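Local coordinates for protein putative fructose-bisphosphate aldolase (Coccidioides immitis, PDB 3PM6) that is a putative class II fructose-bisphosphate aldolase, a TIM-barrel protein that binds a zinc ion, at residues M55-P60 with H88-Q93; E176-V181 with N215-E220; N255-K260 with T279-A284; P151-G156 with E168-T173. All coordinates share one frame; numbering follows the deposited sequence.

Contact 1 (M55-P60 with H88-Q93). With ZN (zinc ion), chain S.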
loop_
_atom_site.group_PDB
_atom_site.type_symbol
_atom_site.label_atom_id
_atom_site.label_comp_id
_atom_site.label_asym_id
_atom_site.label_seq_id
_atom_site.Cartn_x
_atom_site.Cartn_y
_atom_site.Cartn_z
ATOM N N MET A 55 14.860 -4.959 5.310
ATOM C CA MET A 55 13.818 -4.562 6.228
ATOM C C MET A 55 13.037 -3.454 5.569
ATOM O O MET A 55 13.602 -2.591 4.881
ATOM C CB MET A 55 14.404 -4.099 7.574
ATOM C CG MET A 55 14.990 -5.217 8.418
ATOM S SD MET A 55 15.684 -4.609 10.019
ATOM C CE MET A 55 16.060 -6.209 10.764
ATOM N N ILE A 56 11.737 -3.473 5.778
ATOM C CA ILE A 56 10.886 -2.389 5.292
ATOM C C ILE A 56 10.674 -1.465 6.522
ATOM O O ILE A 56 10.259 -1.932 7.591
ATOM C CB ILE A 56 9.525 -2.948 4.741
ATOM C CG1 ILE A 56 9.733 -3.873 3.524
ATOM C CG2 ILE A 56 8.517 -1.839 4.454
ATOM C CD1 ILE A 56 8.477 -4.562 3.085
ATOM N N LEU A 57 11.001 -0.177 6.374
ATOM C CA LEU A 57 10.785 0.773 7.457
ATOM C C LEU A 57 9.592 1.671 7.195
ATOM O O LEU A 57 9.471 2.235 6.122
ATOM C CB LEU A 57 12.053 1.612 7.713
ATOM C CG LEU A 57 13.074 0.938 8.631
ATOM C CD1 LEU A 57 13.514 -0.455 8.041
ATOM C CD2 LEU A 57 14.290 1.824 8.811
ATOM N N LEU A 58 8.696 1.803 8.169
ATOM C CA LEU A 58 7.608 2.767 8.053
ATOM C C LEU A 58 7.796 3.837 9.128
ATOM O O LEU A 58 8.393 3.549 10.164
ATOM C CB LEU A 58 6.249 2.068 8.201
ATOM C CG LEU A 58 5.828 1.128 7.054
ATOM C CD1 LEU A 58 4.603 0.381 7.530
ATOM C CD2 LEU A 58 5.487 1.926 5.746
ATOM N N PHE A 59 7.314 5.070 8.878
ATOM C CA PHE A 59 7.330 6.122 9.900
ATOM C C PHE A 59 5.992 6.123 10.633
ATOM O O PHE A 59 5.031 5.477 10.163
ATOM C CB PHE A 59 7.605 7.506 9.288
ATOM C CG PHE A 59 8.955 7.627 8.669
ATOM C CD1 PHE A 59 10.119 7.378 9.413
ATOM C CD2 PHE A 59 9.089 7.969 7.342
ATOM C CE1 PHE A 59 11.375 7.465 8.823
ATOM C CE2 PHE A 59 10.370 8.074 6.765
ATOM C CZ PHE A 59 11.494 7.826 7.514
ATOM N N PRO A 60 5.905 6.819 11.801
ATOM C CA PRO A 60 4.586 6.917 12.439
ATOM C C PRO A 60 3.519 7.489 11.515
ATOM O O PRO A 60 2.324 7.186 11.660
ATOM C CB PRO A 60 4.845 7.877 13.637
ATOM C CG PRO A 60 6.265 7.577 14.049
ATOM C CD PRO A 60 6.992 7.027 12.777
ATOM N N HIS A 88 9.760 -2.733 10.346
ATOM C CA HIS A 88 10.336 -1.937 11.426
ATOM C C HIS A 88 9.662 -0.585 11.445
ATOM O O HIS A 88 9.538 0.066 10.397
ATOM C CB HIS A 88 11.823 -1.766 11.130
ATOM C CG HIS A 88 12.587 -1.024 12.180
ATOM N ND1 HIS A 88 12.836 -1.547 13.432
ATOM C CD2 HIS A 88 13.202 0.183 12.141
ATOM C CE1 HIS A 88 13.576 -0.690 14.118
ATOM N NE2 HIS A 88 13.833 0.354 13.344
ATOM N N LEU A 89 9.208 -0.156 12.615
ATOM C CA LEU A 89 8.788 1.244 12.790
ATOM C C LEU A 89 9.973 2.131 13.115
ATOM O O LEU A 89 10.557 2.048 14.205
ATOM C CB LEU A 89 7.707 1.385 13.868
ATOM C CG LEU A 89 7.025 2.748 14.098
ATOM C CD1 LEU A 89 6.244 3.315 12.874
ATOM C CD2 LEU A 89 6.113 2.659 15.341
ATOM N N ASP A 90 10.336 3.010 12.182
ATOM C CA ASP A 90 11.519 3.877 12.400
ATOM C C ASP A 90 11.097 5.170 13.103
ATOM O O ASP A 90 9.957 5.630 12.921
ATOM C CB ASP A 90 12.150 4.154 11.022
ATOM C CG ASP A 90 13.503 4.836 11.084
ATOM O OD1 ASP A 90 14.222 4.771 12.121
ATOM O OD2 ASP A 90 13.845 5.466 10.054
ATOM N N HIS A 91 11.997 5.761 13.902
ATOM C CA HIS A 91 11.761 7.095 14.503
ATOM C C HIS A 91 10.394 7.291 15.139
ATOM O O HIS A 91 9.715 8.279 14.908
ATOM C CB HIS A 91 12.098 8.194 13.488
ATOM C CG HIS A 91 13.549 8.177 13.151
ATOM N ND1 HIS A 91 14.512 8.320 14.124
ATOM C CD2 HIS A 91 14.208 7.874 12.009
ATOM C CE1 HIS A 91 15.702 8.169 13.583
ATOM N NE2 HIS A 91 15.544 7.892 12.306
ATOM N N ALA A 92 9.978 6.332 15.931
ATOM C CA ALA A 92 8.803 6.530 16.709
ATOM C C ALA A 92 9.224 7.380 17.907
ATOM O O ALA A 92 9.946 6.894 18.778
ATOM C CB ALA A 92 8.254 5.172 17.136
ATOM N N GLN A 93 8.792 8.637 17.943
ATOM C CA GLN A 93 9.312 9.582 18.925
ATOM C C GLN A 93 8.284 10.014 19.957
ATOM O O GLN A 93 8.496 11.001 20.673
ATOM C CB GLN A 93 9.948 10.809 18.238
ATOM C CG GLN A 93 11.087 10.432 17.255
ATOM C CD GLN A 93 11.719 11.663 16.596
ATOM O OE1 GLN A 93 11.110 12.737 16.538
ATOM N NE2 GLN A 93 12.949 11.505 16.097
HETATM ZN ZN ZN S . 17.212 7.752 11.027
#

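Contact 2 (E176-V181 with N215-E220)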
loop_
_atom_site.group_PDB
_atom_site.type_symbol
_atom_site.label_atom_id
_atom_site.label_comp_id
_atom_site.label_asym_id
_atom_site.label_seq_id
_atom_site.Cartn_x
_atom_site.Cartn_y
_atom_site.Cartn_z
ATOM N N GLU A 176 27.127 5.959 27.848
ATOM C CA GLU A 176 25.675 6.123 27.611
ATOM C C GLU A 176 25.154 4.862 26.898
ATOM O O GLU A 176 24.069 4.382 27.216
ATOM C CB GLU A 176 25.292 7.444 26.894
ATOM C CG GLU A 176 23.754 7.598 26.535
ATOM C CD GLU A 176 23.340 8.988 26.036
ATOM O OE1 GLU A 176 24.210 9.866 25.879
ATOM O OE2 GLU A 176 22.123 9.222 25.813
ATOM N N SER A 177 25.967 4.283 26.011
ATOM C CA SER A 177 25.611 3.024 25.327
ATOM C C SER A 177 25.336 1.890 26.306
ATOM O O SER A 177 24.288 1.229 26.222
ATOM C CB SER A 177 26.705 2.606 24.357
ATOM O OG SER A 177 26.867 3.563 23.330
ATOM N N GLU A 178 26.282 1.676 27.224
ATOM C CA GLU A 178 26.133 0.742 28.356
ATOM C C GLU A 178 24.866 1.006 29.156
ATOM O O GLU A 178 24.124 0.070 29.428
ATOM C CB GLU A 178 27.356 0.828 29.296
ATOM C CG GLU A 178 28.565 -0.018 28.861
ATOM C CD GLU A 178 29.888 0.471 29.458
ATOM O OE1 GLU A 178 29.846 1.078 30.565
ATOM O OE2 GLU A 178 30.962 0.265 28.818
ATOM N N GLU A 179 24.619 2.267 29.526
ATOM C CA GLU A 179 23.357 2.619 30.205
ATOM C C GLU A 179 22.151 2.129 29.394
ATOM O O GLU A 179 21.212 1.579 29.963
ATOM C CB GLU A 179 23.218 4.140 30.528
ATOM C CG GLU A 179 24.491 4.818 31.157
ATOM C CD GLU A 179 24.333 6.345 31.484
ATOM O OE1 GLU A 179 25.189 7.209 31.077
ATOM O OE2 GLU A 179 23.355 6.657 32.199
ATOM N N PHE A 180 22.175 2.301 28.071
ATOM C CA PHE A 180 21.023 1.893 27.249
ATOM C C PHE A 180 20.874 0.371 27.101
ATOM O O PHE A 180 19.744 -0.145 27.048
ATOM C CB PHE A 180 20.982 2.616 25.907
ATOM C CG PHE A 180 20.303 3.944 25.977
ATOM C CD1 PHE A 180 18.958 4.053 25.683
ATOM C CD2 PHE A 180 21.005 5.086 26.355
ATOM C CE1 PHE A 180 18.328 5.265 25.773
ATOM C CE2 PHE A 180 20.373 6.306 26.440
ATOM C CZ PHE A 180 19.042 6.404 26.145
ATOM N N VAL A 181 21.997 -0.343 27.065
ATOM C CA VAL A 181 21.973 -1.825 27.026
ATOM C C VAL A 181 21.165 -2.423 28.214
ATOM O O VAL A 181 20.468 -3.423 28.056
ATOM C CB VAL A 181 23.421 -2.413 26.990
ATOM C CG1 VAL A 181 23.460 -3.884 27.411
ATOM C CG2 VAL A 181 24.051 -2.256 25.608
ATOM N N ASN A 215 31.453 0.037 19.742
ATOM C CA ASN A 215 31.362 -1.339 19.343
ATOM C C ASN A 215 32.082 -2.230 20.357
ATOM O O ASN A 215 31.552 -3.257 20.823
ATOM C CB ASN A 215 31.986 -1.476 17.974
ATOM C CG ASN A 215 31.857 -2.846 17.429
ATOM O OD1 ASN A 215 30.842 -3.487 17.622
ATOM N ND2 ASN A 215 32.885 -3.315 16.750
ATOM N N GLU A 216 33.280 -1.802 20.734
ATOM C CA GLU A 216 34.100 -2.548 21.683
ATOM C C GLU A 216 33.377 -2.682 23.028
ATOM O O GLU A 216 33.418 -3.736 23.653
ATOM C CB GLU A 216 35.441 -1.837 21.841
ATOM C CG GLU A 216 36.482 -2.634 22.554
ATOM C CD GLU A 216 37.045 -3.720 21.685
ATOM O OE1 GLU A 216 36.901 -3.607 20.447
ATOM O OE2 GLU A 216 37.606 -4.686 22.238
ATOM N N ALA A 217 32.686 -1.627 23.466
ATOM C CA ALA A 217 32.029 -1.682 24.776
ATOM C C ALA A 217 30.760 -2.518 24.764
ATOM O O ALA A 217 30.508 -3.239 25.703
ATOM C CB ALA A 217 31.750 -0.280 25.333
ATOM N N VAL A 218 29.952 -2.432 23.713
ATOM C CA VAL A 218 28.635 -3.088 23.758
ATOM C C VAL A 218 28.338 -4.004 22.580
ATOM O O VAL A 218 27.341 -4.721 22.595
ATOM C CB VAL A 218 27.478 -2.073 23.860
ATOM C CG1 VAL A 218 27.664 -1.157 25.051
ATOM C CG2 VAL A 218 27.366 -1.277 22.580
ATOM N N GLY A 219 29.195 -3.967 21.559
ATOM C CA GLY A 219 28.973 -4.677 20.316
ATOM C C GLY A 219 28.587 -6.130 20.446
ATOM O O GLY A 219 27.840 -6.638 19.622
ATOM N N GLU A 220 29.085 -6.807 21.474
ATOM C CA GLU A 220 28.768 -8.225 21.659
ATOM C C GLU A 220 27.381 -8.447 22.280
ATOM O O GLU A 220 26.860 -9.564 22.255
ATOM C CB GLU A 220 29.872 -8.920 22.473
ATOM C CG GLU A 220 31.267 -8.710 21.862
ATOM C CD GLU A 220 32.352 -9.594 22.468
ATOM O OE1 GLU A 220 32.312 -9.873 23.699
ATOM O OE2 GLU A 220 33.264 -9.995 21.702
#

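Contact 3 (N255-K260 with T279-A284)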
loop_
_atom_site.group_PDB
_atom_site.type_symbol
_atom_site.label_atom_id
_atom_site.label_comp_id
_atom_site.label_asym_id
_atom_site.label_seq_id
_atom_site.Cartn_x
_atom_site.Cartn_y
_atom_site.Cartn_z
ATOM N N ASN A 255 13.802 7.117 -2.050
ATOM C CA ASN A 255 12.596 7.890 -2.351
ATOM C C ASN A 255 12.755 9.109 -3.201
ATOM O O ASN A 255 11.758 9.613 -3.689
ATOM C CB ASN A 255 11.832 8.217 -1.084
ATOM C CG ASN A 255 11.354 6.983 -0.421
ATOM O OD1 ASN A 255 10.551 6.253 -0.999
ATOM N ND2 ASN A 255 11.918 6.663 0.745
ATOM N N ASN A 256 13.981 9.602 -3.379
ATOM C CA ASN A 256 14.203 10.669 -4.340
ATOM C C ASN A 256 13.913 10.178 -5.758
ATOM O O ASN A 256 13.523 10.960 -6.584
ATOM C CB ASN A 256 15.613 11.240 -4.252
ATOM C CG ASN A 256 15.766 12.278 -3.120
ATOM O OD1 ASN A 256 14.778 12.729 -2.505
ATOM N ND2 ASN A 256 17.018 12.648 -2.834
ATOM N N GLU A 257 14.110 8.879 -6.015
ATOM C CA GLU A 257 13.815 8.290 -7.336
ATOM C C GLU A 257 12.328 8.363 -7.659
ATOM O O GLU A 257 11.948 8.572 -8.818
ATOM C CB GLU A 257 14.280 6.837 -7.418
ATOM C CG GLU A 257 15.791 6.649 -7.307
ATOM C CD GLU A 257 16.563 7.433 -8.373
ATOM O OE1 GLU A 257 16.610 7.005 -9.520
ATOM O OE2 GLU A 257 17.145 8.477 -8.062
ATOM N N TYR A 258 11.485 8.213 -6.642
ATOM C CA TYR A 258 10.042 8.346 -6.833
ATOM C C TYR A 258 9.717 9.772 -7.229
ATOM O O TYR A 258 8.941 9.998 -8.157
ATOM C CB TYR A 258 9.313 7.975 -5.553
ATOM C CG TYR A 258 7.831 8.260 -5.480
ATOM C CD1 TYR A 258 7.347 9.539 -5.167
ATOM C CD2 TYR A 258 6.906 7.228 -5.648
ATOM C CE1 TYR A 258 5.958 9.788 -5.064
ATOM C CE2 TYR A 258 5.525 7.451 -5.533
ATOM C CZ TYR A 258 5.057 8.730 -5.245
ATOM O OH TYR A 258 3.693 8.917 -5.157
ATOM N N VAL A 259 10.315 10.719 -6.509
ATOM C CA VAL A 259 10.110 12.133 -6.741
ATOM C C VAL A 259 10.571 12.532 -8.152
ATOM O O VAL A 259 9.835 13.210 -8.877
ATOM C CB VAL A 259 10.790 12.983 -5.650
ATOM C CG1 VAL A 259 10.780 14.455 -6.035
ATOM C CG2 VAL A 259 10.062 12.803 -4.322
ATOM N N LYS A 260 11.758 12.081 -8.547
ATOM C CA LYS A 260 12.287 12.430 -9.879
ATOM C C LYS A 260 11.399 11.901 -10.997
ATOM O O LYS A 260 11.120 12.629 -11.927
ATOM C CB LYS A 260 13.743 11.974 -10.090
ATOM N N THR A 279 8.600 2.417 -9.256
ATOM C CA THR A 279 8.993 1.205 -8.564
ATOM C C THR A 279 10.332 0.678 -9.105
ATOM O O THR A 279 11.216 0.315 -8.319
ATOM C CB THR A 279 7.902 0.140 -8.695
ATOM O OG1 THR A 279 6.651 0.725 -8.326
ATOM C CG2 THR A 279 8.197 -1.038 -7.800
ATOM N N ASN A 280 10.474 0.660 -10.434
ATOM C CA ASN A 280 11.726 0.275 -11.062
ATOM C C ASN A 280 12.888 1.135 -10.621
ATOM O O ASN A 280 13.921 0.613 -10.275
ATOM C CB ASN A 280 11.628 0.318 -12.594
ATOM C CG ASN A 280 10.605 -0.655 -13.137
ATOM O OD1 ASN A 280 10.221 -1.598 -12.446
ATOM N ND2 ASN A 280 10.122 -0.407 -14.361
ATOM N N ALA A 281 12.710 2.451 -10.665
ATOM C CA ALA A 281 13.734 3.390 -10.252
ATOM C C ALA A 281 14.123 3.227 -8.760
ATOM O O ALA A 281 15.329 3.240 -8.404
ATOM C CB ALA A 281 13.285 4.796 -10.552
ATOM N N MET A 282 13.121 3.033 -7.906
ATOM C CA MET A 282 13.373 2.799 -6.483
ATOM C C MET A 282 14.037 1.447 -6.301
ATOM O O MET A 282 14.935 1.325 -5.471
ATOM C CB MET A 282 12.088 2.875 -5.657
ATOM C CG MET A 282 11.527 4.295 -5.483
ATOM S SD MET A 282 10.242 4.367 -4.203
ATOM C CE MET A 282 8.844 4.055 -5.230
ATOM N N GLN A 283 13.629 0.447 -7.091
ATOM C CA GLN A 283 14.235 -0.899 -7.026
ATOM C C GLN A 283 15.719 -0.844 -7.338
ATOM O O GLN A 283 16.532 -1.495 -6.652
ATOM C CB GLN A 283 13.547 -1.892 -7.972
ATOM C CG GLN A 283 14.005 -3.362 -7.768
ATOM C CD GLN A 283 13.428 -4.326 -8.797
ATOM O OE1 GLN A 283 12.331 -4.096 -9.317
ATOM N NE2 GLN A 283 14.173 -5.414 -9.107
ATOM N N ALA A 284 16.081 -0.045 -8.348
ATOM C CA ALA A 284 17.481 0.064 -8.764
ATOM C C ALA A 284 18.317 0.713 -7.639
ATOM O O ALA A 284 19.418 0.241 -7.318
ATOM C CB ALA A 284 17.608 0.848 -10.109
HETATM O O HOH W 1 17.057 4.607 -9.906
#

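Contact 4 (P151-G156 with E168-T173)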
loop_
_atom_site.group_PDB
_atom_site.type_symbol
_atom_site.label_atom_id
_atom_site.label_comp_id
_atom_site.label_asym_id
_atom_site.label_seq_id
_atom_site.Cartn_x
_atom_site.Cartn_y
_atom_site.Cartn_z
ATOM N N PRO A 151 21.126 6.159 21.847
ATOM C CA PRO A 151 21.837 6.658 23.038
ATOM C C PRO A 151 22.572 7.934 22.692
ATOM O O PRO A 151 23.802 8.000 22.806
ATOM C CB PRO A 151 22.836 5.542 23.335
ATOM C CG PRO A 151 23.075 4.882 22.028
ATOM C CD PRO A 151 21.912 5.159 21.114
ATOM N N GLY A 152 21.827 8.950 22.278
ATOM C CA GLY A 152 22.448 10.237 21.925
ATOM C C GLY A 152 21.401 11.033 21.203
ATOM O O GLY A 152 20.221 10.736 21.364
ATOM N N ARG A 153 21.814 12.039 20.437
ATOM C CA ARG A 153 20.890 12.815 19.606
ATOM C C ARG A 153 21.512 13.170 18.254
ATOM O O ARG A 153 22.364 14.061 18.164
ATOM C CB ARG A 153 20.441 14.099 20.305
ATOM C CG ARG A 153 19.224 14.749 19.615
ATOM C CD ARG A 153 18.853 16.045 20.334
ATOM N NE ARG A 153 18.453 15.716 21.703
ATOM C CZ ARG A 153 18.791 16.413 22.784
ATOM N NH1 ARG A 153 19.557 17.510 22.684
ATOM N NH2 ARG A 153 18.346 16.012 23.974
ATOM N N ILE A 154 21.074 12.439 17.229
ATOM C CA ILE A 154 21.321 12.766 15.845
ATOM C C ILE A 154 20.512 14.010 15.492
ATOM O O ILE A 154 19.312 14.127 15.826
ATOM C CB ILE A 154 21.002 11.535 14.908
ATOM C CG1 ILE A 154 21.878 10.337 15.304
ATOM C CG2 ILE A 154 21.277 11.887 13.445
ATOM C CD1 ILE A 154 21.412 8.982 14.743
ATOM N N GLU A 155 21.167 14.964 14.841
ATOM C CA GLU A 155 20.500 16.190 14.440
ATOM C C GLU A 155 19.843 16.062 13.081
ATOM O O GLU A 155 20.218 15.227 12.268
ATOM C CB GLU A 155 21.505 17.342 14.415
ATOM C CG GLU A 155 22.027 17.695 15.807
ATOM C CD GLU A 155 22.950 18.903 15.795
ATOM O OE1 GLU A 155 24.179 18.697 15.714
ATOM O OE2 GLU A 155 22.442 20.049 15.863
ATOM N N GLY A 156 18.874 16.917 12.819
ATOM C CA GLY A 156 18.289 16.996 11.468
ATOM C C GLY A 156 16.888 16.398 11.412
ATOM O O GLY A 156 16.408 15.783 12.366
ATOM N N GLU A 168 20.464 20.564 20.718
ATOM C CA GLU A 168 21.893 20.349 20.410
ATOM C C GLU A 168 22.144 18.882 20.038
ATOM O O GLU A 168 21.435 17.974 20.485
ATOM C CB GLU A 168 22.777 20.694 21.623
ATOM C CG GLU A 168 22.899 22.186 21.959
ATOM C CD GLU A 168 23.669 22.416 23.271
ATOM O OE1 GLU A 168 24.469 21.527 23.662
ATOM O OE2 GLU A 168 23.460 23.477 23.918
ATOM N N GLY A 169 23.149 18.665 19.212
ATOM C CA GLY A 169 23.663 17.337 18.952
ATOM C C GLY A 169 24.246 16.767 20.222
ATOM O O GLY A 169 24.850 17.507 21.014
ATOM N N VAL A 170 23.986 15.483 20.446
ATOM C CA VAL A 170 24.628 14.713 21.529
ATOM C C VAL A 170 25.252 13.446 20.921
ATOM O O VAL A 170 24.540 12.504 20.504
ATOM C CB VAL A 170 23.670 14.328 22.711
ATOM C CG1 VAL A 170 24.432 13.548 23.824
ATOM C CG2 VAL A 170 22.984 15.550 23.322
ATOM N N LEU A 171 26.587 13.452 20.884
ATOM C CA LEU A 171 27.408 12.310 20.497
ATOM C C LEU A 171 27.384 11.150 21.477
ATOM O O LEU A 171 27.413 11.332 22.696
ATOM C CB LEU A 171 28.861 12.759 20.259
ATOM C CG LEU A 171 29.069 13.782 19.134
ATOM C CD1 LEU A 171 30.573 14.150 18.995
ATOM C CD2 LEU A 171 28.494 13.269 17.786
ATOM N N THR A 172 27.384 9.937 20.947
ATOM C CA THR A 172 27.232 8.763 21.803
ATOM C C THR A 172 28.562 8.328 22.406
ATOM O O THR A 172 29.543 8.207 21.692
ATOM C CB THR A 172 26.640 7.584 21.005
ATOM O OG1 THR A 172 25.309 7.916 20.566
ATOM C CG2 THR A 172 26.590 6.361 21.854
ATOM N N THR A 173 28.577 8.078 23.720
ATOM C CA THR A 173 29.744 7.521 24.385
ATOM C C THR A 173 29.508 6.052 24.673
ATOM O O THR A 173 28.358 5.604 24.702
ATOM C CB THR A 173 30.042 8.253 25.727
ATOM O OG1 THR A 173 28.900 8.149 26.603
ATOM C CG2 THR A 173 30.365 9.739 25.463
#

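Contact 1 (M55-P60 with H88-Q93)
Leu57 and Leu58 pair in parallel register with His88 and Leu89, joining strands 54-58 and 85-92, whose short axes run 47° apart and come within 4.7 Å. They are the second and third staves of the closed eight-stranded TIM barrel. A regular ladder links them: His88 N donates to Ile56 O, Leu58 N to His88 O, and Asp90 N to Leu58 O, each at 2.9 Å. Side chains then part to the two faces of the sheet. Leu57 and His88 point together into the barrel, where Leu57 CG lies 3.6 Å from His88 CD2, at the edge of the imidazole near its plane; ND1 of that ring is engaged by Ser116. One methyl of the leucine, CD2, reaches across to the Asp90 carboxylate. On the outer face, Leu89 has CG anti to its backbone N (chi1 -173°), which swings CD1 back over the neighbouring strand, 3.5 Å from Leu58 O and 3.8 Å from Pro60 CD. Beyond the paired residues Pro60 packs its CD 3.3 Å from Asp90 O. Phe59 runs alongside Asp90, ring and carboxylate planes 29° apart, with Phe59 CE1 3.4 Å from Asp90 OD2. The end of strand 85-92 supplies one ligand of the metal site. Asp120 holds His91 ND1, which helps fix the ring's rotation, and His196 and His227 complete the histidine set. Asp90 OD1 sits above one face of the His91 ring, toward its rim, while His91 NE2 binds the zinc ion at 2.1 Å.

Contact 2 (E176-V181 with N215-E220)
Val218 meets Ser177, Glu178 and Val181 where helix 176-181 faces the C-terminal part of helix 208-218, in a small helix-to-helix contact that buries 179 Å². The closest backbones are those of Glu178 and Val218, their CA atoms 6.5 Å apart. Apolar contact carries most of it, and one methyl group does most of the touching. Val218 has CG1 anti to its carbonyl carbon (chi1 -55°), a setting that sends this branch into the groove between residues one turn apart on the other helix. There CG1 lies 3.8 Å from Val181 CG2 and 3.9 Å from Ser177 CB, so it is gripped from both ends of the turn. The two valine side chains pass alongside one another, pointing opposite ways. Between Ser177 and Val181 the Val218 CG1 methyl also comes 3.8 Å from Glu178 N, resting against the helix backbone itself.

Polar groups take a lesser part. Glu178, which is exposed, stretches out beyond CG; its CG passes 4.1 Å from Val218 CG1, and farther out Glu178 OE2 comes within 3.6 Å of Ala217 CB, a van der Waals approach of a carboxylate oxygen to a methyl. Ser177 offers only its CB to this contact, for its OG is bonded to Thr173 O, one turn back in the chain.

The contact joins two neighbouring helices of the outer layer of the TIM barrel. Leu188 of strand 187-188 touches both Ser177 and Val218, while Arg221 lies against Glu178 and Val181, and helix 126-141 packs against Phe180.

Contact 3 (N255-K260 with T279-A284)
Met282 provides the tight part of this helix pair, laying its thioether beside Tyr258 and Asn255. Helices 255-260 and 279-284 run nearly antiparallel, at 151°, with their axes 8.0 Å apart at closest approach. The methionine turns at its last torsion (chi3 -90°), bringing Met282 CE to the edge of the tyrosine ring, near its plane and 3.7 Å from Tyr258 CD2. The two side chains point the same way, with Met282 SD also 4.0 Å from Tyr258 CB. The same sulfur approaches Asn255 OD1 at 3.7 Å. The amide nitrogen of that asparagine is tied to Asn251 OD1 and Cys33 O, which helps set the direction of the oxygen.

Toward the partly exposed side the fit changes character. Glu257 CB touches Ala281 CB at 3.9 Å, and the glutamate then bends at chi2 (-57°), bringing CG near Ala281 O. The polar link here is a bridging water, which donates to Ala281 O at 2.7 Å and to Glu257 OE1 at a rather short modelled distance of 2.5 Å. The water thus ties the carboxylate to the neighbouring helix backbone.

Helix 37-49 backs Met282 through Glu38 and Ala42, while Met262 and Ile271 of the second subunit pack on Tyr258 and Asn255 respectively. The arrangement is an antiparallel helix pair, formed after the last barrel strand and adjoining the subunit interface of this TIM-barrel dimer.

Contact 4 (P151-G156 with E168-T173)
Arg153 and Val170 form a single antiparallel hydrogen-bonded bridge between two irregular arms of the long loop that follows barrel strand 146-149 and leads to helix 174-181. Two backbone bonds form the bridge: Arg153 N reaches Val170 O at 2.8 Å, nearly straight at 173°, and Val170 N reaches Arg153 O at 3.1 Å. The arginine adds a third link. Extended to CD, it bends at chi3 (-63°) to bring Arg153 NH1 to Glu168 O at 2.9 Å, on a lone pair, although the oxygen stands 21° out of the guanidinium plane. Val170 CG2 lies over one face of that group; NE donates to Ser122 O and NH2 to Phe124 O, so bonds from three nitrogens fix its rotation.

At one end of the bridge, Thr172 OG1 donates to Pro151 O at 2.7 Å from above the carbonyl plane, while Thr172 CG2 packs 3.8 Å from Pro151 CG. The same hydroxyl also bonds to Ala191 N. At the other end the side chain of Glu155 lies along the Gly169 backbone, with Glu155 CD 3.4 Å from Gly169 N and Glu155 OE1 3.5 Å from Gly169 CA.

Glu155 pairs through its backbone with the zinc ligand His196, and Ile154 touches His196 and His227. Two arms of one loop, joined by an isolated antiparallel beta bridge, thus lie at the C-terminal end of a TIM barrel, beside the metal site.

Contact 1 is the core of the fold, a pair of barrel strands carrying a zinc ligand. Contacts 2 and 3 belong to the helical layer around it, their centres about 36 Å apart on opposite sides of the chain's centre; contact 3 is peripheral yet buried and adjoins the second subunit, whereas contact 2, like loop contact 4, is only partly buried. Backbone hydrogen bonds dominate contact 1 and recur in contact 4, but there as one isolated antiparallel bridge supplemented by side-chain bonds. The two helix pairs rely on apolar packing, with a water added in contact 3. Contacts 2 and 4 touch directly: Phe180 CD2 lies 3.6 Å from Pro151 CB, joining loop to following helix.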